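Local coordinates for Non-structural protein 2 (Human respiratory syncytial virus A, PDB 7LDK) that antagonises the host type I interferon response, interacting with the N-terminal part of the RNA sensor RIGI and probably acting with NS1 to repress IRF3 activation, at residues Phe103-Gly108 with Ile118-Leu123; Tyr89-Met94 with Lys110-Thr115; Arg39-Ile44 with Phe60-Asn65. One frame throughout, in Å; residues are numbered along the deposited sequence.

The three contacts run from the surface inward. Interaction 1, at the edge of the three-stranded sheet, joins strand 103-110 to the C-terminal tail with one backbone bond, a long salt bridge and a thin apolar patch. Interaction 2 is partly buried and ties the loop after helix 55-89 to the loop that follows strand 103-110, almost wholly through main-chain atoms. Interaction 3 is the buried one, a helix pair held by aromatic and aliphatic packing without a hydrogen bond across it. Ile41 of interaction 3 touches both Cys106 and Leu123 of interaction 1, while Pro93 of interaction 2 meets Phe62 and Leu63; Ile118 and Pro111 join interactions 1 and 2.

Interaction 1. Residues Phe103-Gly108 with Ile118-Leu123; sequences FLECIG and IYKYDL
Ile118 meets strand 103-110 through its carbonyl, which receives a CA-H...O contact from Gly108, the CA of Gly108 and the O of Ile118 lying 3.0 Å apart. Strands 103-110 and 118-119 form an antiparallel beta hairpin, and this is its short second arm. Gly108 and Tyr119 form a non-hydrogen-bonded pair with their CA atoms 4.1 Å apart, a close approach at a position where Gly108 brings no side chain.

Tyr119 lies beside Ile107, the two side chains pointing the same way. Tyr119 CE1 is 3.8 Å from Ile107 CD1, and the carbonyl oxygen of Ile107 sits at the edge of the ring, in its plane. Ile107 O also takes a CA-H...O contact from Tyr119 CA at 3.3 Å.

At Lys120 the strand gives way to a 3-10 turn, and its amide makes the one backbone hydrogen bond between the segments: Lys120 N to Ile107 O, 2.9 Å and nearly straight at 171°, with the donor above the carbonyl plane. The Lys120 side chain starts between its own N and carbonyl carbon (chi1 59°), passes Ile107 O, then runs out extended to cross Glu105 at about a right angle. The turn carries the chain into the DLNP motif, which probably binds host MAP1B; its Leu123 packs on Ile41 of helix 38-50. Glu105 shares its carboxylate, OE1 bonding to His100 while Glu105 OE2 forms a weak salt bridge with Lys120 NZ at 3.4 Å.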
loop_
_atom_site.group_PDB
_atom_site.type_symbol
_atom_site.label_atom_id
_atom_site.label_comp_id
_atom_site.label_asym_id
_atom_site.label_seq_id
_atom_site.Cartn_x
_atom_site.Cartn_y
_atom_site.Cartn_z
ATOM N N PHE A 103 15.030 9.117 9.917
ATOM C CA PHE A 103 13.577 9.354 9.734
ATOM C C PHE A 103 13.159 8.938 8.327
ATOM O O PHE A 103 13.727 9.479 7.367
ATOM C CB PHE A 103 13.281 10.819 9.980
ATOM C CG PHE A 103 13.601 11.224 11.387
ATOM C CD1 PHE A 103 12.761 10.825 12.410
ATOM C CD2 PHE A 103 14.704 12.013 11.689
ATOM C CE1 PHE A 103 13.006 11.229 13.712
ATOM C CE2 PHE A 103 14.979 12.371 12.998
ATOM C CZ PHE A 103 14.131 11.975 14.009
ATOM N N LEU A 104 12.280 7.944 8.224
ATOM C CA LEU A 104 11.853 7.394 6.921
ATOM C C LEU A 104 10.735 8.252 6.349
ATOM O O LEU A 104 9.950 8.840 7.098
ATOM C CB LEU A 104 11.403 5.948 7.087
ATOM C CG LEU A 104 12.489 4.963 7.497
ATOM C CD1 LEU A 104 11.899 3.610 7.753
ATOM C CD2 LEU A 104 13.552 4.863 6.451
ATOM N N GLU A 105 10.723 8.364 5.034
ATOM C CA GLU A 105 9.648 9.002 4.246
ATOM C C GLU A 105 9.199 7.990 3.190
ATOM O O GLU A 105 10.070 7.446 2.519
ATOM C CB GLU A 105 10.144 10.277 3.580
ATOM C CG GLU A 105 8.997 11.072 2.975
ATOM C CD GLU A 105 9.309 12.052 1.856
ATOM O OE1 GLU A 105 10.535 12.337 1.611
ATOM O OE2 GLU A 105 8.312 12.501 1.214
ATOM N N CYS A 106 7.900 7.733 3.070
ATOM C CA CYS A 106 7.326 6.926 1.979
ATOM C C CYS A 106 7.091 7.854 0.798
ATOM O O CYS A 106 6.388 8.846 0.972
ATOM C CB CYS A 106 6.031 6.252 2.395
ATOM S SG CYS A 106 5.394 5.143 1.109
ATOM N N ILE A 107 7.697 7.547 -0.350
ATOM C CA ILE A 107 7.726 8.420 -1.553
ATOM C C ILE A 107 6.988 7.759 -2.702
ATOM O O ILE A 107 6.958 8.362 -3.774
ATOM C CB ILE A 107 9.166 8.733 -1.950
ATOM C CG1 ILE A 107 9.962 7.460 -2.208
ATOM C CG2 ILE A 107 9.787 9.608 -0.887
ATOM C CD1 ILE A 107 10.934 7.614 -3.313
ATOM N N GLY A 108 6.422 6.583 -2.466
ATOM C CA GLY A 108 5.549 5.911 -3.438
ATOM C C GLY A 108 5.378 4.435 -3.109
ATOM O O GLY A 108 5.760 3.997 -1.988
ATOM N N ILE A 118 4.987 3.812 -8.571
ATOM C CA ILE A 118 4.282 5.122 -8.648
ATOM C C ILE A 118 4.798 6.020 -7.519
ATOM O O ILE A 118 4.672 5.619 -6.344
ATOM C CB ILE A 118 2.752 4.938 -8.530
ATOM C CG1 ILE A 118 2.246 3.887 -9.519
ATOM C CG2 ILE A 118 2.014 6.277 -8.682
ATOM C CD1 ILE A 118 0.844 3.427 -9.243
ATOM N N TYR A 119 5.291 7.207 -7.863
ATOM C CA TYR A 119 5.783 8.194 -6.874
ATOM C C TYR A 119 4.607 9.032 -6.369
ATOM O O TYR A 119 3.632 9.162 -7.073
ATOM C CB TYR A 119 6.959 8.994 -7.448
ATOM C CG TYR A 119 8.162 8.117 -7.667
ATOM C CD1 TYR A 119 8.708 7.429 -6.610
ATOM C CD2 TYR A 119 8.705 7.895 -8.908
ATOM C CE1 TYR A 119 9.778 6.570 -6.758
ATOM C CE2 TYR A 119 9.779 7.031 -9.077
ATOM C CZ TYR A 119 10.318 6.354 -8.000
ATOM O OH TYR A 119 11.325 5.435 -8.101
ATOM N N LYS A 120 4.723 9.509 -5.124
ATOM C CA LYS A 120 3.821 10.436 -4.398
ATOM C C LYS A 120 3.238 11.476 -5.360
ATOM O O LYS A 120 2.012 11.669 -5.313
ATOM C CB LYS A 120 4.598 11.129 -3.270
ATOM C CG LYS A 120 5.826 11.959 -3.706
ATOM C CD LYS A 120 6.644 12.505 -2.547
ATOM C CE LYS A 120 7.980 13.098 -2.946
ATOM N NZ LYS A 120 8.547 13.935 -1.847
ATOM N N TYR A 121 4.070 12.114 -6.201
ATOM C CA TYR A 121 3.615 13.216 -7.091
ATOM C C TYR A 121 2.514 12.730 -8.046
ATOM O O TYR A 121 1.853 13.592 -8.631
ATOM C CB TYR A 121 4.734 13.919 -7.879
ATOM C CG TYR A 121 5.785 13.107 -8.608
ATOM C CD1 TYR A 121 5.525 12.300 -9.708
ATOM C CD2 TYR A 121 7.122 13.267 -8.263
ATOM C CE1 TYR A 121 6.538 11.595 -10.353
ATOM C CE2 TYR A 121 8.148 12.609 -8.922
ATOM C CZ TYR A 121 7.859 11.738 -9.949
ATOM O OH TYR A 121 8.930 11.110 -10.526
ATOM N N ASP A 122 2.301 11.417 -8.187
ATOM C CA ASP A 122 1.416 10.809 -9.214
ATOM C C ASP A 122 0.263 10.053 -8.544
ATOM O O ASP A 122 -0.517 9.415 -9.280
ATOM C CB ASP A 122 2.235 9.884 -10.128
ATOM C CG ASP A 122 2.653 10.499 -11.460
ATOM O OD1 ASP A 122 2.723 11.740 -11.582
ATOM O OD2 ASP A 122 2.806 9.723 -12.404
ATOM N N LEU A 123 0.146 10.126 -7.215
ATOM C CA LEU A 123 -0.965 9.503 -6.453
ATOM C C LEU A 123 -2.118 10.501 -6.353
ATOM O O LEU A 123 -1.860 11.718 -6.460
ATOM C CB LEU A 123 -0.478 9.111 -5.055
ATOM C CG LEU A 123 0.592 8.028 -5.008
ATOM C CD1 LEU A 123 1.057 7.817 -3.597
ATOM C CD2 LEU A 123 0.094 6.708 -5.561
#

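Interaction 2. Residues Tyr89-Met94 with Lys110-Thr115; sequences YGTFPM and KPTKHT
Met94 and Lys110 clasp each other through their backbones as an antiparallel hydrogen-bonded pair, the last rung where strands 94-100 and 103-110 part into loops. Met94 N gives to Lys110 O at 3.0 Å, with the donor tilted 22° from the carbonyl plane. The return bond, Lys110 N to Met94 O, is 2.9 Å long and lies in the carbonyl plane. Farther out, Lys113 N reaches Gly90 O in a weak bond of 3.2 Å, bent to 135°. Gly90, the first residue past helix 55-89, has positive phi.

A CA-H...O contact supplements these bonds: Pro93 CA stands 3.2 Å from Lys110 O, so that this carbonyl serves both Met94 and Pro93.

Within 110-115, polar side chains shape the turn. Thr112 OG1 accepts from His114 N at 3.1 Å, an ST turn; with chi1 at 84° the hydroxyl stands between its own N and carbonyl carbon, while CG2 is left to meet Thr91. Thr115 OG1 accepts from Thr112 N. Lys110 bends at chi3 and chi4, and Lys110 NZ hydrogen-bonds Thr115 O at 2.8 Å.

Side-chain packing is modest. Thr112 CG2 lies 3.7 Å from Thr91 O and also near its OG1, and the CB atoms of Met94 and Lys110 share one face of the sheet. The aliphatic chain of Lys113 runs alongside Gly90 and the Tyr89 carbonyl.

Helix 24-35 lies against this junction, with Ile28 on Thr91, Thr32 on Pro93, and Glu25 and Thr29 on Thr112. On the helix 55-89 side, Phe92 packs on Leu70 and makes an edge-to-face pair with Tyr66.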
loop_
_atom_site.group_PDB
_atom_site.type_symbol
_atom_site.label_atom_id
_atom_site.label_comp_id
_atom_site.label_asym_id
_atom_site.label_seq_id
_atom_site.Cartn_x
_atom_site.Cartn_y
_atom_site.Cartn_z
ATOM N N TYR A 89 0.234 -14.657 -5.685
ATOM C CA TYR A 89 0.670 -13.855 -6.861
ATOM C C TYR A 89 1.272 -12.496 -6.467
ATOM O O TYR A 89 1.675 -11.770 -7.362
ATOM C CB TYR A 89 -0.499 -13.660 -7.831
ATOM C CG TYR A 89 -1.008 -14.927 -8.473
ATOM C CD1 TYR A 89 -1.975 -15.695 -7.841
ATOM C CD2 TYR A 89 -0.578 -15.340 -9.727
ATOM C CE1 TYR A 89 -2.475 -16.856 -8.412
ATOM C CE2 TYR A 89 -1.068 -16.503 -10.309
ATOM C CZ TYR A 89 -2.017 -17.265 -9.646
ATOM O OH TYR A 89 -2.519 -18.404 -10.196
ATOM N N GLY A 90 1.363 -12.145 -5.189
ATOM C CA GLY A 90 2.095 -10.953 -4.715
ATOM C C GLY A 90 1.535 -9.638 -5.249
ATOM O O GLY A 90 2.332 -8.695 -5.568
ATOM N N THR A 91 0.214 -9.516 -5.275
ATOM C CA THR A 91 -0.566 -8.404 -5.887
ATOM C C THR A 91 -0.797 -7.231 -4.901
ATOM O O THR A 91 -1.397 -6.197 -5.315
ATOM C CB THR A 91 -1.903 -9.005 -6.333
ATOM O OG1 THR A 91 -2.501 -8.111 -7.264
ATOM C CG2 THR A 91 -2.819 -9.261 -5.154
ATOM N N PHE A 92 -0.414 -7.379 -3.623
ATOM C CA PHE A 92 -0.540 -6.275 -2.634
ATOM C C PHE A 92 0.630 -5.304 -2.812
ATOM O O PHE A 92 1.764 -5.708 -3.084
ATOM C CB PHE A 92 -0.703 -6.812 -1.208
ATOM C CG PHE A 92 -2.105 -7.265 -0.873
ATOM C CD1 PHE A 92 -3.132 -7.240 -1.819
ATOM C CD2 PHE A 92 -2.402 -7.736 0.399
ATOM C CE1 PHE A 92 -4.407 -7.691 -1.505
ATOM C CE2 PHE A 92 -3.681 -8.184 0.710
ATOM C CZ PHE A 92 -4.680 -8.163 -0.241
ATOM N N PRO A 93 0.371 -3.987 -2.675
ATOM C CA PRO A 93 1.395 -2.968 -2.848
ATOM C C PRO A 93 2.469 -3.042 -1.763
ATOM O O PRO A 93 2.178 -3.479 -0.668
ATOM C CB PRO A 93 0.605 -1.658 -2.713
ATOM C CG PRO A 93 -0.502 -2.024 -1.779
ATOM C CD PRO A 93 -0.909 -3.395 -2.265
ATOM N N MET A 94 3.677 -2.632 -2.132
ATOM C CA MET A 94 4.851 -2.464 -1.240
ATOM C C MET A 94 5.240 -0.990 -1.237
ATOM O O MET A 94 5.256 -0.330 -2.274
ATOM C CB MET A 94 6.058 -3.256 -1.746
ATOM C CG MET A 94 5.921 -4.746 -1.712
ATOM S SD MET A 94 7.009 -5.415 -3.015
ATOM C CE MET A 94 5.918 -6.650 -3.736
ATOM N N LYS A 110 5.251 0.263 -5.105
ATOM C CA LYS A 110 5.108 -0.771 -6.156
ATOM C C LYS A 110 3.712 -1.370 -6.023
ATOM O O LYS A 110 3.468 -2.111 -5.078
ATOM C CB LYS A 110 6.106 -1.905 -5.949
ATOM C CG LYS A 110 7.503 -1.629 -6.402
ATOM C CD LYS A 110 8.269 -2.889 -6.542
ATOM C CE LYS A 110 7.802 -3.753 -7.693
ATOM N NZ LYS A 110 8.141 -3.136 -8.990
ATOM N N PRO A 111 2.747 -1.083 -6.924
ATOM C CA PRO A 111 1.367 -1.558 -6.749
ATOM C C PRO A 111 1.226 -3.089 -6.683
ATOM O O PRO A 111 0.366 -3.542 -5.940
ATOM C CB PRO A 111 0.629 -1.010 -7.983
ATOM C CG PRO A 111 1.501 0.142 -8.473
ATOM C CD PRO A 111 2.917 -0.280 -8.144
ATOM N N THR A 112 2.064 -3.820 -7.430
ATOM C CA THR A 112 2.184 -5.309 -7.427
ATOM C C THR A 112 3.643 -5.705 -7.658
ATOM O O THR A 112 4.461 -4.811 -7.801
ATOM C CB THR A 112 1.299 -5.968 -8.501
ATOM O OG1 THR A 112 1.992 -5.958 -9.752
ATOM C CG2 THR A 112 -0.046 -5.298 -8.662
ATOM N N LYS A 113 3.926 -7.008 -7.702
ATOM C CA LYS A 113 5.254 -7.605 -8.010
ATOM C C LYS A 113 5.757 -7.118 -9.376
ATOM O O LYS A 113 6.939 -6.795 -9.485
ATOM C CB LYS A 113 5.146 -9.130 -8.102
ATOM C CG LYS A 113 5.665 -9.957 -6.937
ATOM C CD LYS A 113 5.750 -11.431 -7.363
ATOM C CE LYS A 113 6.739 -12.265 -6.572
ATOM N NZ LYS A 113 6.649 -11.967 -5.120
ATOM N N HIS A 114 4.864 -7.086 -10.359
ATOM C CA HIS A 114 5.127 -6.997 -11.813
ATOM C C HIS A 114 5.093 -5.551 -12.312
ATOM O O HIS A 114 5.500 -5.333 -13.458
ATOM C CB HIS A 114 4.006 -7.722 -12.555
ATOM C CG HIS A 114 3.949 -9.196 -12.350
ATOM N ND1 HIS A 114 3.281 -10.027 -13.248
ATOM C CD2 HIS A 114 4.466 -10.002 -11.394
ATOM C CE1 HIS A 114 3.384 -11.282 -12.850
ATOM N NE2 HIS A 114 4.109 -11.292 -11.711
ATOM N N THR A 115 4.563 -4.614 -11.518
ATOM C CA THR A 115 4.211 -3.249 -12.000
ATOM C C THR A 115 5.272 -2.260 -11.520
ATOM O O THR A 115 5.789 -2.393 -10.412
ATOM C CB THR A 115 2.810 -2.826 -11.539
ATOM O OG1 THR A 115 2.865 -2.772 -10.116
ATOM C CG2 THR A 115 1.709 -3.764 -11.988
#

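Interaction 3. Residues Arg39-Ile44 with Phe60-Asn65; sequences RFIYLI and FTFLVN
Phe40 and Phe62 meet in a T-shaped (edge-to-face) pair, the edge of Phe40 directed at the face of Phe62, with planes 81° apart and centroids 5.5 Å apart. Around this pair helices 38-50 and 55-89 pack against each other, their short segments running roughly antiparallel at 140° with their axes 10.6 Å apart at closest approach. Phe62, Ile44 and Phe40 bury the most surface here.

Both rings leave their helices with CG anti to the backbone N (chi1 -174° for Phe40), which brings each ring toward the other helix. The nearest carbons of the pair are Phe40 CE1 and Phe62 CE1, 3.7 Å apart. The next rim atoms, CZ and CE2, lie on Asn65, with Phe40 CZ 3.8 Å from Asn65 CB, and the carbonyl oxygens of Phe62 and Asn65 lie at the ring's edge in its plane. The Asn65 amide stands almost perpendicular to that ring.

Ile44 works through its CD1, the tip of the longer branch; Ile44 CD1 is 3.7 Å from Phe62 CA and also touches Thr61 CG2. Past it slides Asn65, the two side chains running in opposite directions and bringing Asn65 ND2 to 3.7 Å from Ile44 CD1. One carbon back, Ile44 CG1 reaches Phe62 CD1.

Strand 103-110 packs against the helix pair, Ile109 on Phe62 and Cys106 on Ile41. Ile36, in the link before helix 38-50, touches both Ile41 and Phe62.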
loop_
_atom_site.group_PDB
_atom_site.type_symbol
_atom_site.label_atom_id
_atom_site.label_comp_id
_atom_site.label_asym_id
_atom_site.label_seq_id
_atom_site.Cartn_x
_atom_site.Cartn_y
_atom_site.Cartn_z
ATOM N N ARG A 39 -3.331 11.332 1.183
ATOM C CA ARG A 39 -3.729 11.393 2.614
ATOM C C ARG A 39 -3.267 10.138 3.336
ATOM O O ARG A 39 -2.916 10.250 4.526
ATOM C CB ARG A 39 -5.226 11.613 2.797
ATOM C CG ARG A 39 -5.563 13.064 3.142
ATOM C CD ARG A 39 -6.955 13.502 2.724
ATOM N NE ARG A 39 -7.253 13.173 1.329
ATOM C CZ ARG A 39 -8.148 12.267 0.904
ATOM N NH1 ARG A 39 -8.863 11.559 1.767
ATOM N NH2 ARG A 39 -8.300 12.050 -0.395
ATOM N N PHE A 40 -3.253 9.003 2.646
ATOM C CA PHE A 40 -2.722 7.726 3.186
ATOM C C PHE A 40 -1.218 7.880 3.487
ATOM O O PHE A 40 -0.777 7.596 4.619
ATOM C CB PHE A 40 -3.024 6.612 2.196
ATOM C CG PHE A 40 -2.654 5.234 2.680
ATOM C CD1 PHE A 40 -1.343 4.768 2.604
ATOM C CD2 PHE A 40 -3.620 4.402 3.205
ATOM C CE1 PHE A 40 -1.013 3.507 3.061
ATOM C CE2 PHE A 40 -3.282 3.151 3.673
ATOM C CZ PHE A 40 -1.982 2.704 3.607
ATOM N N ILE A 41 -0.441 8.355 2.510
ATOM C CA ILE A 41 1.032 8.560 2.651
ATOM C C ILE A 41 1.303 9.580 3.765
ATOM O O ILE A 41 2.278 9.408 4.513
ATOM C CB ILE A 41 1.656 9.044 1.337
ATOM C CG1 ILE A 41 1.557 8.047 0.186
ATOM C CG2 ILE A 41 3.077 9.443 1.592
ATOM C CD1 ILE A 41 2.038 6.679 0.508
ATOM N N TYR A 42 0.470 10.613 3.879
ATOM C CA TYR A 42 0.576 11.664 4.920
ATOM C C TYR A 42 0.570 11.021 6.303
ATOM O O TYR A 42 1.442 11.382 7.128
ATOM C CB TYR A 42 -0.536 12.697 4.747
ATOM C CG TYR A 42 -0.409 13.515 3.475
ATOM C CD1 TYR A 42 0.746 13.454 2.686
ATOM C CD2 TYR A 42 -1.426 14.376 3.063
ATOM C CE1 TYR A 42 0.861 14.178 1.516
ATOM C CE2 TYR A 42 -1.315 15.122 1.899
ATOM C CZ TYR A 42 -0.165 15.021 1.129
ATOM O OH TYR A 42 -0.021 15.749 -0.017
ATOM N N LEU A 43 -0.341 10.074 6.522
ATOM C CA LEU A 43 -0.484 9.395 7.829
ATOM C C LEU A 43 0.760 8.557 8.085
ATOM O O LEU A 43 1.278 8.605 9.238
ATOM C CB LEU A 43 -1.753 8.539 7.861
ATOM C CG LEU A 43 -3.072 9.333 7.853
ATOM C CD1 LEU A 43 -4.268 8.410 8.057
ATOM C CD2 LEU A 43 -3.107 10.487 8.881
ATOM N N ILE A 44 1.230 7.833 7.065
ATOM C CA ILE A 44 2.385 6.910 7.210
ATOM C C ILE A 44 3.596 7.752 7.583
ATOM O O ILE A 44 4.330 7.369 8.506
ATOM C CB ILE A 44 2.645 6.113 5.917
ATOM C CG1 ILE A 44 1.482 5.193 5.565
ATOM C CG2 ILE A 44 3.950 5.321 6.013
ATOM C CD1 ILE A 44 1.201 4.184 6.649
ATOM N N PHE A 60 5.295 -2.582 8.145
ATOM C CA PHE A 60 4.191 -3.210 8.897
ATOM C C PHE A 60 3.040 -2.200 8.999
ATOM O O PHE A 60 1.897 -2.520 8.609
ATOM C CB PHE A 60 4.711 -3.680 10.252
ATOM C CG PHE A 60 3.671 -4.366 11.085
ATOM C CD1 PHE A 60 3.464 -5.728 10.966
ATOM C CD2 PHE A 60 2.914 -3.660 12.005
ATOM C CE1 PHE A 60 2.531 -6.375 11.758
ATOM C CE2 PHE A 60 1.966 -4.308 12.784
ATOM C CZ PHE A 60 1.774 -5.665 12.657
ATOM N N THR A 61 3.342 -1.000 9.496
ATOM C CA THR A 61 2.364 0.101 9.660
ATOM C C THR A 61 1.694 0.387 8.319
ATOM O O THR A 61 0.480 0.573 8.285
ATOM C CB THR A 61 3.041 1.354 10.208
ATOM O OG1 THR A 61 3.503 0.964 11.491
ATOM C CG2 THR A 61 2.104 2.531 10.313
ATOM N N PHE A 62 2.475 0.418 7.245
ATOM C CA PHE A 62 1.973 0.634 5.872
ATOM C C PHE A 62 0.926 -0.436 5.555
ATOM O O PHE A 62 -0.152 -0.085 5.116
ATOM C CB PHE A 62 3.131 0.641 4.875
ATOM C CG PHE A 62 2.672 0.868 3.462
ATOM C CD1 PHE A 62 2.580 2.143 2.952
ATOM C CD2 PHE A 62 2.283 -0.189 2.652
ATOM C CE1 PHE A 62 2.156 2.355 1.652
ATOM C CE2 PHE A 62 1.832 0.030 1.360
ATOM C CZ PHE A 62 1.782 1.300 0.861
ATOM N N LEU A 63 1.236 -1.711 5.760
ATOM C CA LEU A 63 0.327 -2.801 5.345
ATOM C C LEU A 63 -0.868 -2.888 6.287
ATOM O O LEU A 63 -1.969 -3.141 5.766
ATOM C CB LEU A 63 1.078 -4.127 5.319
ATOM C CG LEU A 63 2.168 -4.177 4.256
ATOM C CD1 LEU A 63 2.879 -5.520 4.323
ATOM C CD2 LEU A 63 1.604 -3.921 2.856
ATOM N N VAL A 64 -0.684 -2.683 7.592
ATOM C CA VAL A 64 -1.833 -2.661 8.530
ATOM C C VAL A 64 -2.867 -1.662 7.989
ATOM O O VAL A 64 -4.038 -2.023 7.875
ATOM C CB VAL A 64 -1.407 -2.325 9.975
ATOM C CG1 VAL A 64 -2.603 -1.959 10.844
ATOM C CG2 VAL A 64 -0.638 -3.463 10.623
ATOM N N ASN A 65 -2.452 -0.452 7.641
ATOM C CA ASN A 65 -3.376 0.630 7.213
ATOM C C ASN A 65 -3.965 0.270 5.847
ATOM O O ASN A 65 -5.159 0.502 5.659
ATOM C CB ASN A 65 -2.702 1.994 7.231
ATOM C CG ASN A 65 -2.258 2.407 8.614
ATOM O OD1 ASN A 65 -2.273 1.639 9.549
ATOM N ND2 ASN A 65 -1.827 3.628 8.774
#